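PDB 6RXD: histidine acid phosphatase from Bifidobacterium longum subsp. infantis, which probably removes phosphate groups from phytate and other inositol polyphosphates, and from 2,3-bisphosphoglycerate, as a multiple inositol polyphosphate phosphatase. Local coordinates for residues Lys206-Asp209 / Ile210-Tyr214; Gln215-Val218 / Ala219-Thr223; Gly358-Tyr361 / Ala362-Glu366; Glu401-Met404 / Pro405-Ala408. All coordinates share one frame; numbering follows the deposited sequence. Where two conformers were deposited one is given.

Interaction 1 (Lys206-Asp209 / Ile210-Tyr214); sequences KAYD and IANNY
From Ile210 N to Lys206 O, Ala211 N to Ala207 O, Asn212 N to Tyr208 O and Asn213 N to Asp209 O, four successive backbone hydrogen bonds with N-H...O angles of 160° to 166° wind residues 206-214 into regular alpha-helix. These are the first turns of helix 206-220, and their side chains pair along its surface at the i to i+4 spacing. The Lys206 chain passes across the end of Ile210, with CG 3.7 Å from Ile210 CD1 and NZ 3.8 Å from the same methyl. Ile210 CG1, beside its own backbone N, reaches back toward the preceding turn and sits 3.3 Å from Lys206 O; the isoleucine also packs on Ile370 of a neighbouring loop. Further round the helix, Tyr208 and Asn212 run side by side in the same direction, each with CG anti to its N (chi1 178° in the tyrosine). Asn212 CB lies over one face of the phenol ring, 4.0 Å from Tyr208 CE2, and the amide plane is only moderately inclined to the ring. Tyr214 leads away from this surface, and its OH bonds to the backbone O of Glu356, a residue that binds zinc in another structure of this protein. On the exposed side a single water joins three polar side chains: it donates to Asp209 OD1 at 2.7 Å and to Asn213 OD1 at 2.8 Å. That commits both its hydrogens, while Asn212 ND2 donates to its oxygen from 3.1 Å.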
ATOM      1  N   LYS A 206      11.681  16.800 -15.370  1.00 21.78           N
ATOM      2  CA  LYS A 206      10.368  16.186 -15.493  0.88 21.51           C
ATOM      3  C   LYS A 206       9.856  15.702 -14.141  1.00 20.23           C
ATOM      4  O   LYS A 206       8.693  15.912 -13.801  1.00 19.41           O
ATOM      5  CB  LYS A 206      10.413  15.030 -16.490  1.00 28.25           C
ATOM      6  CG  LYS A 206       9.076  14.365 -16.694  0.77 29.61           C
ATOM      7  CD  LYS A 206       8.937  13.848 -18.110  0.60 37.88           C
ATOM      8  CE  LYS A 206       7.512  13.433 -18.381  0.66 36.22           C
ATOM      9  NZ  LYS A 206       6.553  14.463 -17.888  0.70 38.87           N
ATOM     10  N   ALA A 207      10.728  15.068 -13.364  1.00 18.34           N
ATOM     11  CA  ALA A 207      10.308  14.517 -12.076  1.00 20.71           C
ATOM     12  C   ALA A 207       9.746  15.609 -11.163  1.00 22.50           C
ATOM     13  O   ALA A 207       8.726  15.410 -10.501  1.00 20.75           O
ATOM     14  CB  ALA A 207      11.452  13.780 -11.399  1.00 24.20           C
ATOM     15  N   TYR A 208      10.399  16.768 -11.143  1.00 18.79           N
ATOM     16  CA  TYR A 208       9.936  17.865 -10.302  1.00 20.82           C
ATOM     17  C   TYR A 208       8.542  18.330 -10.708  1.00 19.42           C
ATOM     18  O   TYR A 208       7.670  18.508  -9.855  1.00 20.75           O
ATOM     19  CB  TYR A 208      10.918  19.037 -10.369  1.00 20.86           C
ATOM     20  CG  TYR A 208      10.477  20.235  -9.550  1.00 18.73           C
ATOM     21  CD1 TYR A 208      10.843  20.357  -8.219  1.00 19.83           C
ATOM     22  CD2 TYR A 208       9.698  21.237 -10.108  1.00 21.09           C
ATOM     23  CE1 TYR A 208      10.445  21.447  -7.462  1.00 25.88           C
ATOM     24  CE2 TYR A 208       9.289  22.332  -9.355  1.00 24.64           C
ATOM     25  CZ  TYR A 208       9.671  22.430  -8.039  1.00 28.53           C
ATOM     26  OH  TYR A 208       9.270  23.520  -7.293  1.00 27.04           O
ATOM     27  N   ASP A 209       8.334  18.540 -12.008  1.00 17.62           N
ATOM     28  CA  ASP A 209       7.061  19.060 -12.490  1.00 19.19           C
ATOM     29  C   ASP A 209       5.927  18.077 -12.236  1.00 19.58           C
ATOM     30  O   ASP A 209       4.823  18.472 -11.868  1.00 20.15           O
ATOM     31  CB  ASP A 209       7.141  19.410 -13.979  1.00 18.96           C
ATOM     32  CG  ASP A 209       7.816  20.757 -14.224  1.00 30.38           C
ATOM     33  OD1 ASP A 209       7.779  21.623 -13.322  1.00 27.67           O
ATOM     34  OD2 ASP A 209       8.388  20.943 -15.317  1.00 32.25           O
ATOM     35  N   ILE A 210       6.203  16.793 -12.435  1.00 16.40           N
ATOM     36  CA  ILE A 210       5.195  15.764 -12.191  1.00 18.39           C
ATOM     37  C   ILE A 210       4.695  15.831 -10.756  1.00 19.18           C
ATOM     38  O   ILE A 210       3.493  15.866 -10.509  1.00 18.30           O
ATOM     39  CB  ILE A 210       5.752  14.364 -12.488  1.00 18.08           C
ATOM     40  CG1 ILE A 210       5.908  14.177 -14.001  1.00 19.85           C
ATOM     41  CG2 ILE A 210       4.836  13.271 -11.912  1.00 19.69           C
ATOM     42  CD1 ILE A 210       6.630  12.918 -14.392  1.00 20.30           C
ATOM     43  N   ALA A 211       5.623  15.884  -9.807  1.00 16.51           N
ATOM     44  CA  ALA A 211       5.270  15.912  -8.396  1.00 18.87           C
ATOM     45  C   ALA A 211       4.640  17.239  -7.995  1.00 18.79           C
ATOM     46  O   ALA A 211       3.635  17.266  -7.290  1.00 19.36           O
ATOM     47  CB  ALA A 211       6.489  15.637  -7.546  1.00 19.19           C
ATOM     48  N   ASN A 212       5.247  18.344  -8.427  1.00 18.46           N
ATOM     49  CA  ASN A 212       4.764  19.664  -8.048  1.00 21.26           C
ATOM     50  C   ASN A 212       3.375  19.979  -8.611  1.00 18.46           C
ATOM     51  O   ASN A 212       2.505  20.485  -7.889  1.00 19.89           O
ATOM     52  CB  ASN A 212       5.761  20.735  -8.496  1.00 20.30           C
ATOM     53  CG  ASN A 212       5.514  22.071  -7.831  1.00 19.98           C
ATOM     54  OD1 ASN A 212       5.402  22.156  -6.613  1.00 22.73           O
ATOM     55  ND2 ASN A 212       5.414  23.121  -8.634  1.00 22.57           N
ATOM     56  N   ASN A 213       3.173  19.695  -9.894  1.00 18.86           N
ATOM     57  CA  ASN A 213       1.869  19.927 -10.509  1.00 19.63           C
ATOM     58  C   ASN A 213       0.799  19.074  -9.836  1.00 21.44           C
ATOM     59  O   ASN A 213      -0.317  19.532  -9.621  1.00 18.89           O
ATOM     60  CB  ASN A 213       1.897  19.664 -12.014  1.00 19.03           C
ATOM     61  CG  ASN A 213       2.798  20.635 -12.759  1.00 21.53           C
ATOM     62  OD1 ASN A 213       3.257  21.623 -12.187  1.00 23.26           O
ATOM     63  ND2 ASN A 213       3.062  20.351 -14.028  1.00 25.72           N
ATOM     64  N   TYR A 214       1.153  17.846  -9.466  1.00 18.99           N
ATOM     65  CA  TYR A 214       0.197  16.982  -8.777  1.00 16.71           C
ATOM     66  C   TYR A 214      -0.171  17.510  -7.385  1.00 15.25           C
ATOM     67  O   TYR A 214      -1.352  17.563  -7.032  1.00 18.12           O
ATOM     68  CB  TYR A 214       0.720  15.539  -8.693  1.00 12.30           C
ATOM     69  CG  TYR A 214      -0.026  14.693  -7.676  1.00 16.02           C
ATOM     70  CD1 TYR A 214      -1.237  14.087  -7.995  1.00 15.62           C
ATOM     71  CD2 TYR A 214       0.485  14.507  -6.394  1.00 13.96           C
ATOM     72  CE1 TYR A 214      -1.928  13.311  -7.054  1.00 12.78           C
ATOM     73  CE2 TYR A 214      -0.195  13.759  -5.451  1.00 16.97           C
ATOM     74  CZ  TYR A 214      -1.402  13.163  -5.788  1.00 17.59           C
ATOM     75  OH  TYR A 214      -2.072  12.423  -4.843  1.00 15.17           O
TER
HETATM   76  O   HOH W   1       5.871  22.490 -11.583  1.00 29.22           O

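Interaction 2 (Gln215-Val218 / Ala219-Thr223); sequences QNFV and ANDAT
Phe217 and Asp221 lie alongside each other and point the same way, the carboxylate plane turned 42° from that of the ring. Asp221 CB stands over one face of the phenyl, displaced toward the rim, while OD1 reaches the far end of the ring, 3.4 Å from Phe217 CZ. Both residues carry CG anti to the backbone N (chi1 -176° in Asp221), consistent with their pointing the same way. Asp221 occupies the junction of two helices. It is the first residue to leave helical geometry after helix 206-220 and also the N-cap of helix 222-232, where its OD2 accepts a hydrogen bond from Ile224 N. Its other oxygen, OD1, bonds to Tyr361 OH in the loop that packs against this corner, so both carboxylate oxygens are engaged. The backbone loosens just before the junction. Ala219 N still bonds to Gln215 O at 3.1 Å, but Asn220 N splits its hydrogen between a weak bond to Asn216 O at 3.2 Å and a bond to Phe217 O at 3.3 Å, the latter approached from 64° above the carbonyl plane. Across the break a water donates to Val218 O at 2.7 Å and to Asp221 O at 2.9 Å, tying the last turn of one helix to the cap of the next.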
ATOM      1  N   GLN A 215       0.822  17.895  -6.591  1.00 16.24           N
ATOM      2  CA  GLN A 215       0.527  18.421  -5.256  1.00 18.18           C
ATOM      3  C   GLN A 215      -0.315  19.696  -5.328  1.00 21.99           C
ATOM      4  O   GLN A 215      -1.242  19.877  -4.533  1.00 18.58           O
ATOM      5  CB  GLN A 215       1.814  18.650  -4.455  1.00 20.03           C
ATOM      6  CG  GLN A 215       2.528  17.352  -4.068  1.00 23.09           C
ATOM      7  CD  GLN A 215       1.741  16.521  -3.071  1.00 29.40           C
ATOM      8  OE1 GLN A 215       0.913  17.048  -2.326  1.00 32.08           O
ATOM      9  NE2 GLN A 215       1.998  15.216  -3.049  1.00 24.15           N
ATOM     10  N   ASN A 216      -0.001  20.573  -6.279  1.00 20.54           N
ATOM     11  CA  ASN A 216      -0.811  21.776  -6.483  1.00 22.38           C
ATOM     12  C   ASN A 216      -2.228  21.442  -6.940  1.00 21.65           C
ATOM     13  O   ASN A 216      -3.200  22.068  -6.502  1.00 20.62           O
ATOM     14  CB  ASN A 216      -0.137  22.739  -7.467  1.00 22.34           C
ATOM     15  CG  ASN A 216       1.066  23.438  -6.861  1.00 27.13           C
ATOM     16  OD1 ASN A 216       1.165  23.576  -5.642  1.00 35.08           O
ATOM     17  ND2 ASN A 216       1.987  23.882  -7.712  1.00 28.92           N
ATOM     18  N   PHE A 217      -2.345  20.434  -7.795  1.00 19.17           N
ATOM     19  CA  PHE A 217      -3.651  20.013  -8.279  1.00 22.41           C
ATOM     20  C   PHE A 217      -4.575  19.558  -7.156  1.00 19.41           C
ATOM     21  O   PHE A 217      -5.684  20.081  -7.005  1.00 23.06           O
ATOM     22  CB  PHE A 217      -3.515  18.898  -9.306  1.00 23.96           C
ATOM     23  CG  PHE A 217      -4.833  18.404  -9.823  1.00 22.40           C
ATOM     24  CD1 PHE A 217      -5.559  19.158 -10.732  1.00 27.30           C
ATOM     25  CD2 PHE A 217      -5.351  17.188  -9.389  1.00 23.63           C
ATOM     26  CE1 PHE A 217      -6.779  18.710 -11.207  1.00 27.22           C
ATOM     27  CE2 PHE A 217      -6.572  16.733  -9.863  1.00 24.36           C
ATOM     28  CZ  PHE A 217      -7.284  17.493 -10.773  1.00 26.76           C
ATOM     29  N   VAL A 218      -4.126  18.588  -6.364  1.00 21.49           N
ATOM     30  CA  VAL A 218      -4.983  18.043  -5.313  1.00 18.51           C
ATOM     31  C   VAL A 218      -5.271  19.054  -4.205  1.00 21.97           C
ATOM     32  O   VAL A 218      -6.351  19.034  -3.615  1.00 21.80           O
ATOM     33  CB  VAL A 218      -4.448  16.717  -4.717  1.00 23.17           C
ATOM     34  CG1 VAL A 218      -4.368  15.644  -5.783  0.89 20.87           C
ATOM     35  CG2 VAL A 218      -3.099  16.925  -4.062  1.00 26.49           C
ATOM     36  N   ALA A 219      -4.323  19.953  -3.942  1.00 22.15           N
ATOM     37  CA  ALA A 219      -4.513  20.952  -2.896  1.00 21.78           C
ATOM     38  C   ALA A 219      -5.620  21.937  -3.251  1.00 22.23           C
ATOM     39  O   ALA A 219      -6.330  22.422  -2.366  1.00 26.15           O
ATOM     40  CB  ALA A 219      -3.212  21.699  -2.611  1.00 21.82           C
ATOM     41  N   ASN A 220      -5.768  22.226  -4.541  1.00 20.69           N
ATOM     42  CA  ASN A 220      -6.647  23.302  -4.986  1.00 24.05           C
ATOM     43  C   ASN A 220      -7.838  22.889  -5.839  1.00 22.22           C
ATOM     44  O   ASN A 220      -8.585  23.743  -6.288  1.00 25.36           O
ATOM     45  CB  ASN A 220      -5.840  24.347  -5.763  1.00 25.58           C
ATOM     46  CG  ASN A 220      -4.786  25.001  -4.916  1.00 28.33           C
ATOM     47  OD1 ASN A 220      -5.046  25.383  -3.776  1.00 30.99           O
ATOM     48  ND2 ASN A 220      -3.578  25.108  -5.454  1.00 29.83           N
ATOM     49  N   ASP A 221      -8.020  21.593  -6.074  1.00 17.28           N
ATOM     50  CA  ASP A 221      -9.100  21.165  -6.963  1.00 22.13           C
ATOM     51  C   ASP A 221     -10.471  21.274  -6.294  1.00 21.71           C
ATOM     52  O   ASP A 221     -10.693  20.724  -5.213  1.00 19.23           O
ATOM     53  CB  ASP A 221      -8.863  19.739  -7.463  1.00 21.41           C
ATOM     54  CG  ASP A 221      -9.915  19.301  -8.462  1.00 21.04           C
ATOM     55  OD1 ASP A 221      -9.771  19.607  -9.671  1.00 25.01           O
ATOM     56  OD2 ASP A 221     -10.898  18.669  -8.031  1.00 19.85           O
ATOM     57  N   ALA A 222     -11.389  21.978  -6.954  1.00 20.02           N
ATOM     58  CA  ALA A 222     -12.706  22.262  -6.386  1.00 20.51           C
ATOM     59  C   ALA A 222     -13.598  21.024  -6.309  1.00 18.30           C
ATOM     60  O   ALA A 222     -14.408  20.898  -5.390  1.00 22.22           O
ATOM     61  CB  ALA A 222     -13.401  23.371  -7.179  1.00 21.85           C
ATOM     62  N   THR A 223     -13.461  20.119  -7.276  1.00 15.57           N
ATOM     63  CA  THR A 223     -14.300  18.924  -7.291  1.00 13.32           C
ATOM     64  C   THR A 223     -13.923  17.998  -6.152  1.00 14.50           C
ATOM     65  O   THR A 223     -14.788  17.533  -5.409  1.00 17.70           O
ATOM     66  CB  THR A 223     -14.219  18.185  -8.631  1.00 17.43           C
ATOM     67  OG1 THR A 223     -14.629  19.076  -9.673  1.00 21.28           O
ATOM     68  CG2 THR A 223     -15.138  16.970  -8.625  1.00 18.48           C
TER
HETATM   69  O   HOH W   2      -8.839  19.865  -3.196  1.00 25.31           O

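Interaction 3 (Gly358-Tyr361 / Ala362-Glu366); sequences GPSY and AGQNE
Gln364 lays its aliphatic stem across the Tyr361 ring in a CH-pi contact: CG stands 3.6 Å from the ring centroid and only 14° off the ring normal. The two side chains cross at about a right angle, and CG is held over the middle of the ring and not at its rim. Gln364 reaches this place through a bent chain, with CG tucked between its backbone N and carbonyl carbon (chi1 63°). Polar contacts continue from the end of the same side chain. NE2 donates to Tyr361 O at 3.2 Å, in the carbonyl plane and on a lone pair, with the acceptor also close to the plane of the amide; this fixes the amide's rotation. Its OE1 accepts from Thr367 N, so both ends of the amide are engaged. The backbone between the partners is a type II beta turn, Tyr361 to Gln364, with Gly363 at its third position, where the positive phi suits glycine. The turn lies in the loop linking helices 339-357 and 372-386. Close van der Waals approaches of polar atoms to carbon complete the contact: NE2 comes to 3.3 Å from Ser360 CB, and Ala362 O lies at the edge of the tyrosine ring, 3.2 Å from Tyr361 CD1. Apart from its OH, which is held by Asp221, Tyr361 rests on Thr223 and Ile224 of helix 222-232. Gln418 NE2 hydrogen-bonds to both Pro359 O and Gln364 O, on the two limbs of the loop.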
ATOM      1  N   GLY A 358      -6.247   7.926  -6.474  1.00 12.86           N
ATOM      2  CA  GLY A 358      -6.724   6.877  -7.358  1.00 12.34           C
ATOM      3  C   GLY A 358      -7.334   7.449  -8.624  1.00 12.47           C
ATOM      4  O   GLY A 358      -6.952   8.533  -9.064  1.00 14.56           O
ATOM      5  N   PRO A 359      -8.296   6.729  -9.215  1.00  9.97           N
ATOM      6  CA  PRO A 359      -8.916   7.191 -10.466  1.00 10.43           C
ATOM      7  C   PRO A 359      -9.593   8.556 -10.293  1.00 11.46           C
ATOM      8  O   PRO A 359      -9.637   9.357 -11.241  1.00 15.20           O
ATOM      9  CB  PRO A 359      -9.967   6.116 -10.751  1.00 14.34           C
ATOM     10  CG  PRO A 359      -9.431   4.887 -10.091  1.00 11.51           C
ATOM     11  CD  PRO A 359      -8.778   5.390  -8.819  1.00 10.35           C
ATOM     12  N   SER A 360     -10.116   8.802  -9.091  1.00 11.13           N
ATOM     13  CA  SER A 360     -10.764  10.075  -8.763  1.00 12.64           C
ATOM     14  C   SER A 360     -11.892  10.380  -9.750  1.00 12.50           C
ATOM     15  O   SER A 360     -12.532   9.465 -10.267  1.00 12.88           O
ATOM     16  CB  SER A 360      -9.730  11.203  -8.711  1.00 13.51           C
ATOM     17  OG  SER A 360     -10.258  12.358  -8.052  1.00 12.43           O
ATOM     18  N   TYR A 361     -12.142  11.660 -10.005  1.00 12.83           N
ATOM     19  CA  TYR A 361     -13.334  12.062 -10.754  1.00 13.69           C
ATOM     20  C   TYR A 361     -13.137  12.118 -12.271  1.00 15.13           C
ATOM     21  O   TYR A 361     -12.030  12.350 -12.758  1.00 13.63           O
ATOM     22  CB  TYR A 361     -13.888  13.398 -10.215  1.00 14.43           C
ATOM     23  CG  TYR A 361     -13.047  14.631 -10.532  1.00 15.81           C
ATOM     24  CD1 TYR A 361     -13.249  15.351 -11.701  1.00 17.31           C
ATOM     25  CD2 TYR A 361     -12.071  15.079  -9.653  1.00 16.23           C
ATOM     26  CE1 TYR A 361     -12.508  16.488 -11.987  1.00 16.55           C
ATOM     27  CE2 TYR A 361     -11.312  16.206  -9.934  1.00 14.13           C
ATOM     28  CZ  TYR A 361     -11.538  16.906 -11.102  1.00 18.83           C
ATOM     29  OH  TYR A 361     -10.795  18.035 -11.383  1.00 20.96           O
ATOM     30  N   ALA A 362     -14.225  11.910 -13.009  1.00 13.92           N
ATOM     31  CA  ALA A 362     -14.179  11.911 -14.472  1.00 16.33           C
ATOM     32  C   ALA A 362     -13.866  13.304 -15.006  1.00 17.29           C
ATOM     33  O   ALA A 362     -14.352  14.298 -14.474  1.00 21.06           O
ATOM     34  CB  ALA A 362     -15.494  11.412 -15.044  1.00 17.76           C
ATOM     35  N   GLY A 363     -13.064  13.366 -16.064  1.00 18.09           N
ATOM     36  CA  GLY A 363     -12.703  14.641 -16.658  1.00 22.76           C
ATOM     37  C   GLY A 363     -11.280  15.069 -16.345  1.00 24.70           C
ATOM     38  O   GLY A 363     -10.845  16.137 -16.780  1.00 26.14           O
ATOM     39  N   GLN A 364     -10.558  14.255 -15.578  1.00 21.31           N
ATOM     40  CA  GLN A 364      -9.159  14.532 -15.270  1.00 16.88           C
ATOM     41  C   GLN A 364      -8.345  13.237 -15.227  1.00 14.89           C
ATOM     42  O   GLN A 364      -8.901  12.151 -15.011  1.00 16.59           O
ATOM     43  CB  GLN A 364      -9.032  15.286 -13.933  1.00 18.77           C
ATOM     44  CG  GLN A 364      -9.525  14.506 -12.698  1.00 16.78           C
ATOM     45  CD  GLN A 364      -8.511  13.493 -12.170  1.00 15.49           C
ATOM     46  OE1 GLN A 364      -7.299  13.745 -12.157  1.00 17.45           O
ATOM     47  NE2 GLN A 364      -9.005  12.331 -11.744  1.00 15.88           N
ATOM     48  N   ASN A 365      -7.036  13.349 -15.437  1.00 16.82           N
ATOM     49  CA  ASN A 365      -6.134  12.226 -15.173  1.00 17.11           C
ATOM     50  C   ASN A 365      -4.938  12.661 -14.346  1.00 19.70           C
ATOM     51  O   ASN A 365      -3.937  11.947 -14.270  1.00 19.34           O
ATOM     52  CB  ASN A 365      -5.656  11.559 -16.472  1.00 27.41           C
ATOM     53  CG  ASN A 365      -4.925  12.523 -17.397  1.00 27.33           C
ATOM     54  OD1 ASN A 365      -4.647  13.668 -17.038  1.00 30.72           O
ATOM     55  ND2 ASN A 365      -4.598  12.053 -18.596  1.00 45.52           N
ATOM     56  N   GLU A 366      -5.041  13.842 -13.743  1.00 15.20           N
ATOM     57  CA  GLU A 366      -3.956  14.419 -12.955  0.50 18.85           C
ATOM     58  C   GLU A 366      -3.615  13.571 -11.739  1.00 20.04           C
ATOM     59  O   GLU A 366      -2.466  13.526 -11.300  1.00 18.51           O
ATOM     60  CB  GLU A 366      -4.320  15.840 -12.506  0.50 18.52           C
ATOM     61  CG  GLU A 366      -4.444  16.838 -13.640  0.50 21.56           C
ATOM     62  CD  GLU A 366      -3.151  17.000 -14.411  0.50 30.47           C
ATOM     63  OE1 GLU A 366      -3.210  17.075 -15.656  0.50 33.67           O
ATOM     64  OE2 GLU A 366      -2.078  17.050 -13.774  0.50 35.67           O
TER

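Interaction 4 (Glu401-Met404 / Pro405-Ala408); sequences ETMM and PFAA
Met403 and Phe406 both carry CG anti to the backbone N (chi1 -179° in the methionine), and Met403 then bends at chi2 (62°), which brings SD near the plane of the Phe406 ring, at its edge and 4.5 Å from CD2, a loose apolar contact. One residue before the phenylalanine, Pro405 interrupts the backbone pattern of helix 400-410. Its nitrogen has no hydrogen to give to the turn before, and in place of a bond to Glu401 O the ring carbon Pro405 CG sits 3.2 Å from that oxygen. The helix is kinked here. The proline ring also presses on its predecessor, Met404 CB lying just 3.4 Å from Pro405 CD, tighter than ordinary carbon contact. Regular bonding resumes at once: Phe406 N bonds to Thr402 O at 3.2 Å, Ala407 N to Met403 O at 2.8 Å with an almost linear N-H...O angle of 171°, and Ala408 N to Met404 O at 3.2 Å. The His-Ala-Glu triplet that begins at His399 and ends at Glu401 matches the HAE motif of this branch of the histidine phosphatases, whose acid is thought to supply a proton in relatives. Glu401 OE1 forms a salt bridge with Lys357 NZ. The helix follows strand 391-398 of the central sheet and is largely buried: Thr402, Met403 and Phe406 meet Met42 of strand 34-44, Phe406 also packs on Leu374, Leu375 and Phe378 of helix 372-386, and Met404 lies on Asp353 and Lys357 of helix 339-357.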
ATOM      1  N   GLU A 401       1.047   5.277  -2.075  1.00 12.30           N
ATOM      2  CA  GLU A 401       1.029   6.445  -2.943  1.00 12.89           C
ATOM      3  C   GLU A 401       1.666   6.153  -4.292  1.00 13.67           C
ATOM      4  O   GLU A 401       1.528   6.940  -5.233  1.00 14.01           O
ATOM      5  CB  GLU A 401       1.752   7.621  -2.269  1.00 13.63           C
ATOM      6  CG  GLU A 401       0.971   8.270  -1.121  1.00 20.09           C
ATOM      7  CD  GLU A 401       0.951   7.437   0.163  1.00 27.77           C
ATOM      8  OE1 GLU A 401       0.090   7.714   1.019  1.00 33.22           O
ATOM      9  OE2 GLU A 401       1.789   6.520   0.332  1.00 20.07           O
ATOM     10  N   THR A 402       2.390   5.040  -4.370  1.00 11.19           N
ATOM     11  CA  THR A 402       2.957   4.569  -5.632  1.00 10.33           C
ATOM     12  C   THR A 402       1.978   3.628  -6.316  1.00 12.99           C
ATOM     13  O   THR A 402       1.725   3.736  -7.515  1.00 13.04           O
ATOM     14  CB  THR A 402       4.291   3.846  -5.372  1.00 11.01           C
ATOM     15  OG1 THR A 402       5.055   4.614  -4.435  1.00 12.07           O
ATOM     16  CG2 THR A 402       5.102   3.683  -6.646  1.00 11.86           C
ATOM     17  N   MET A 403       1.436   2.687  -5.548  1.00 12.60           N
ATOM     18  CA  MET A 403       0.560   1.660  -6.105  1.00 10.48           C
ATOM     19  C   MET A 403      -0.791   2.186  -6.602  1.00  9.96           C
ATOM     20  O   MET A 403      -1.249   1.784  -7.669  1.00 11.94           O
ATOM     21  CB  MET A 403       0.342   0.526  -5.087  1.00 11.63           C
ATOM     22  CG  MET A 403      -0.546  -0.605  -5.618  1.00 12.33           C
ATOM     23  SD  MET A 403       0.149  -1.450  -7.072  1.00 14.99           S
ATOM     24  CE  MET A 403       1.469  -2.393  -6.316  1.00 15.98           C
ATOM     25  N   MET A 404      -1.424   3.081  -5.848  1.00  9.98           N
ATOM     26  CA  MET A 404      -2.758   3.541  -6.239  1.00  9.90           C
ATOM     27  C   MET A 404      -2.760   4.212  -7.614  1.00  9.24           C
ATOM     28  O   MET A 404      -3.576   3.875  -8.463  1.00 11.79           O
ATOM     29  CB  MET A 404      -3.372   4.442  -5.163  1.00 10.95           C
ATOM     30  CG  MET A 404      -3.724   3.671  -3.914  1.00 11.93           C
ATOM     31  SD  MET A 404      -4.548   4.688  -2.681  1.00 14.90           S
ATOM     32  CE  MET A 404      -3.157   5.490  -1.941  1.00 22.90           C
ATOM     33  N   PRO A 405      -1.851   5.164  -7.855  1.00 10.81           N
ATOM     34  CA  PRO A 405      -1.908   5.728  -9.212  1.00  9.59           C
ATOM     35  C   PRO A 405      -1.397   4.760 -10.277  1.00 13.27           C
ATOM     36  O   PRO A 405      -1.885   4.795 -11.407  1.00 12.21           O
ATOM     37  CB  PRO A 405      -1.029   6.981  -9.117  1.00 10.22           C
ATOM     38  CG  PRO A 405      -0.123   6.738  -7.938  1.00  9.44           C
ATOM     39  CD  PRO A 405      -0.955   5.921  -6.963  1.00 10.72           C
ATOM     40  N   PHE A 406      -0.451   3.898  -9.921  1.00 13.06           N
ATOM     41  CA  PHE A 406       0.080   2.919 -10.872  1.00 11.98           C
ATOM     42  C   PHE A 406      -1.043   1.997 -11.341  1.00 13.54           C
ATOM     43  O   PHE A 406      -1.209   1.768 -12.540  1.00 11.51           O
ATOM     44  CB  PHE A 406       1.216   2.128 -10.210  1.00 12.35           C
ATOM     45  CG  PHE A 406       1.994   1.234 -11.151  1.00 12.13           C
ATOM     46  CD1 PHE A 406       2.549   1.727 -12.328  1.00 13.17           C
ATOM     47  CD2 PHE A 406       2.208  -0.092 -10.816  1.00 14.69           C
ATOM     48  CE1 PHE A 406       3.295   0.887 -13.171  1.00 12.63           C
ATOM     49  CE2 PHE A 406       2.950  -0.929 -11.635  1.00 16.38           C
ATOM     50  CZ  PHE A 406       3.495  -0.433 -12.819  1.00 13.29           C
ATOM     51  N   ALA A 407      -1.840   1.503 -10.392  1.00 10.20           N
ATOM     52  CA  ALA A 407      -3.008   0.666 -10.715  1.00 12.29           C
ATOM     53  C   ALA A 407      -4.017   1.386 -11.606  1.00 11.74           C
ATOM     54  O   ALA A 407      -4.577   0.795 -12.526  1.00 11.09           O
ATOM     55  CB  ALA A 407      -3.691   0.186  -9.427  1.00 11.34           C
ATOM     56  N   ALA A 408      -4.260   2.663 -11.320  1.00 10.84           N
ATOM     57  CA  ALA A 408      -5.204   3.442 -12.105  1.00 13.08           C
ATOM     58  C   ALA A 408      -4.668   3.684 -13.515  1.00 11.54           C
ATOM     59  O   ALA A 408      -5.423   3.607 -14.497  1.00 12.85           O
ATOM     60  CB  ALA A 408      -5.527   4.768 -11.402  1.00 15.26           C
TER

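How the interactions relate
The four contacts come in series along the chain. Interactions 1 and 2 occupy successive parts of helix 206-220, their centres about 14 Å apart, and interaction 2 carries on into helix 222-232. Interaction 3 sits in the loop between helices 339-357 and 372-386, and its centre lies about 12 Å from the centres of both interaction 2 and interaction 4. It joins the helical surface to the interior: Phe217 packs on Glu366, Tyr214 CD1 reaches Glu366 O, and at its other limb the backbone at Gly358-Pro359 packs on Ala408 CB. Interactions 1 and 4 do not touch. The loop thus links the outer helix pair with the buried helix 400-410, which packs against the central sheet of the phosphatase fold.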